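Local coordinates for protein sensor histidine kinase (Pseudomonas syringae pv. tomato, PDB 3CIT) that probably acts as a sensor kinase of a two-component phosphorelay, of which this chain is the GAF domain, at residues V99-L104 with F112-L117. Sequence-based numbering, arbitrary orientation.
Sequences VLLLPL and FGTLVL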
loop_
_atom_site.group_PDB
_atom_site.type_symbol
_atom_site.label_atom_id
_atom_site.label_comp_id
_atom_site.label_asym_id
_atom_site.label_seq_id
_atom_site.Cartn_x
_atom_site.Cartn_y
_atom_site.Cartn_z
ATOM N N VAL A 99 10.049 -14.869 7.045
ATOM C CA VAL A 99 9.847 -13.678 7.854
ATOM C C VAL A 99 8.947 -12.689 7.114
ATOM O O VAL A 99 9.113 -12.464 5.919
ATOM C CB VAL A 99 11.190 -13.014 8.178
ATOM C CG1 VAL A 99 10.989 -11.666 8.962
ATOM C CG2 VAL A 99 12.067 -13.996 8.962
ATOM N N LEU A 100 8.021 -12.101 7.854
ATOM C CA LEU A 100 7.136 -11.033 7.366
ATOM C C LEU A 100 7.395 -9.778 8.204
ATOM O O LEU A 100 7.323 -9.816 9.450
ATOM C CB LEU A 100 5.680 -11.489 7.468
ATOM C CG LEU A 100 4.585 -10.509 7.064
ATOM C CD1 LEU A 100 4.667 -10.077 5.563
ATOM C CD2 LEU A 100 3.138 -10.991 7.459
ATOM N N LEU A 101 7.713 -8.678 7.527
ATOM C CA LEU A 101 7.939 -7.384 8.168
ATOM C C LEU A 101 6.734 -6.489 7.916
ATOM O O LEU A 101 6.288 -6.384 6.766
ATOM C CB LEU A 101 9.196 -6.746 7.570
ATOM C CG LEU A 101 10.497 -7.563 7.666
ATOM C CD1 LEU A 101 11.637 -6.727 7.094
ATOM C CD2 LEU A 101 10.771 -7.935 9.079
ATOM N N LEU A 102 6.224 -5.856 8.976
ATOM C CA LEU A 102 5.112 -4.906 8.914
ATOM C C LEU A 102 5.547 -3.618 9.644
ATOM O O LEU A 102 5.606 -3.579 10.865
ATOM C CB LEU A 102 3.850 -5.487 9.557
ATOM C CG LEU A 102 3.509 -6.918 9.090
ATOM C CD1 LEU A 102 2.640 -7.694 10.042
ATOM C CD2 LEU A 102 2.902 -6.826 7.655
ATOM N N PRO A 103 5.842 -2.565 8.894
ATOM C CA PRO A 103 6.282 -1.338 9.494
ATOM C C PRO A 103 5.240 -0.679 10.373
ATOM O O PRO A 103 4.025 -0.775 10.113
ATOM C CB PRO A 103 6.566 -0.422 8.290
ATOM C CG PRO A 103 6.687 -1.291 7.144
ATOM C CD PRO A 103 5.833 -2.478 7.417
ATOM N N LEU A 104 5.732 -0.003 11.396
ATOM C CA LEU A 104 4.935 0.882 12.227
ATOM C C LEU A 104 5.202 2.328 11.828
ATOM O O LEU A 104 6.320 2.804 11.880
ATOM C CB LEU A 104 5.275 0.699 13.713
ATOM C CG LEU A 104 4.598 -0.440 14.477
ATOM C CD1 LEU A 104 5.061 -1.781 14.013
ATOM C CD2 LEU A 104 4.824 -0.251 16.006
ATOM N N PHE A 112 8.906 4.114 12.787
ATOM C CA PHE A 112 9.629 4.002 14.059
ATOM C C PHE A 112 9.708 2.582 14.620
ATOM O O PHE A 112 10.127 2.371 15.754
ATOM C CB PHE A 112 9.007 4.934 15.096
ATOM C CG PHE A 112 7.589 4.579 15.502
ATOM C CD1 PHE A 112 7.340 3.659 16.498
ATOM C CD2 PHE A 112 6.514 5.221 14.922
ATOM C CE1 PHE A 112 6.018 3.383 16.910
ATOM C CE2 PHE A 112 5.202 4.951 15.324
ATOM C CZ PHE A 112 4.958 4.010 16.286
ATOM N N GLY A 113 9.291 1.599 13.848
ATOM C CA GLY A 113 9.390 0.226 14.297
ATOM C C GLY A 113 8.880 -0.719 13.247
ATOM O O GLY A 113 8.439 -0.277 12.181
ATOM N N THR A 114 8.995 -2.010 13.541
ATOM C CA THR A 114 8.547 -3.079 12.663
ATOM C C THR A 114 8.016 -4.207 13.492
ATOM O O THR A 114 8.671 -4.632 14.451
ATOM C CB THR A 114 9.674 -3.739 11.822
ATOM O OG1 THR A 114 10.649 -2.763 11.485
ATOM C CG2 THR A 114 9.043 -4.320 10.604
ATOM N N LEU A 115 6.834 -4.688 13.123
ATOM C CA LEU A 115 6.340 -5.950 13.624
ATOM C C LEU A 115 6.964 -7.039 12.748
ATOM O O LEU A 115 6.868 -6.974 11.508
ATOM C CB LEU A 115 4.797 -5.927 13.581
ATOM C CG LEU A 115 3.989 -7.065 14.174
ATOM C CD1 LEU A 115 4.310 -7.192 15.658
ATOM C CD2 LEU A 115 2.439 -6.829 13.917
ATOM N N VAL A 116 7.637 -8.003 13.370
ATOM C CA VAL A 116 8.392 -9.013 12.668
ATOM C C VAL A 116 7.750 -10.345 13.030
ATOM O O VAL A 116 7.769 -10.749 14.198
ATOM C CB VAL A 116 9.894 -9.022 13.062
ATOM C CG1 VAL A 116 10.708 -10.138 12.247
ATOM C CG2 VAL A 116 10.581 -7.641 12.850
ATOM N N LEU A 117 7.131 -11.001 12.058
ATOM C CA LEU A 117 6.609 -12.343 12.259
ATOM C C LEU A 117 7.551 -13.294 11.551
ATOM O O LEU A 117 8.114 -12.968 10.493
ATOM C CB LEU A 117 5.196 -12.474 11.669
ATOM C CG LEU A 117 4.200 -11.353 12.011
ATOM C CD1 LEU A 117 2.768 -11.716 11.449
ATOM C CD2 LEU A 117 4.185 -11.060 13.472
#
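Leu104, the residue most buried by the contact, reaches across the neighbouring strand, and its two methyls part: CD1 sits against the Thr114-Leu115 peptide, 3.5 Å from the backbone N of Leu115, while CD2 reaches CE1 of Phe112 at 3.9 Å. CG of Phe112 is wedged between its own backbone N and carbonyl carbon (chi1 65°), which turns the ring back toward Leu104, whose CB lies over the rim of one ring face. Leu117 comes next in buried surface; its CD1 runs alongside CD2 of Leu100, the two side chains pointing the same way. Leu102 crosses Leu115 at a slant, its CD1 4.0 Å from CD2 of Leu115. These leucines share one face of the sheet, which helices 29-43 and 128-156 cover through residues such as Leu37 and Leu134. On the other face CD2 of Leu101 packs beside CG2 of Val116, and a bound glycerol lies near Leu101.

The backbones of this antiparallel hairpin are tied by reciprocal bonds, Leu102 N to Leu115 O and Leu115 N to Leu102 O (each 2.8 Å), with a second such pair joining Leu100 and Leu117. Pro103 and Thr114 form a non-hydrogen-bonded pair, so the missing N-H costs the hairpin no bond; the backbone of Thr114 bonds outward to Leu52. Strand 111-119 is the central strand of the five-stranded GAF sheet, and 98-105 joins it to edge strand 87-90. Strand pairing takes up backbone N-H and C=O groups, while the leucine face is buried against the helices.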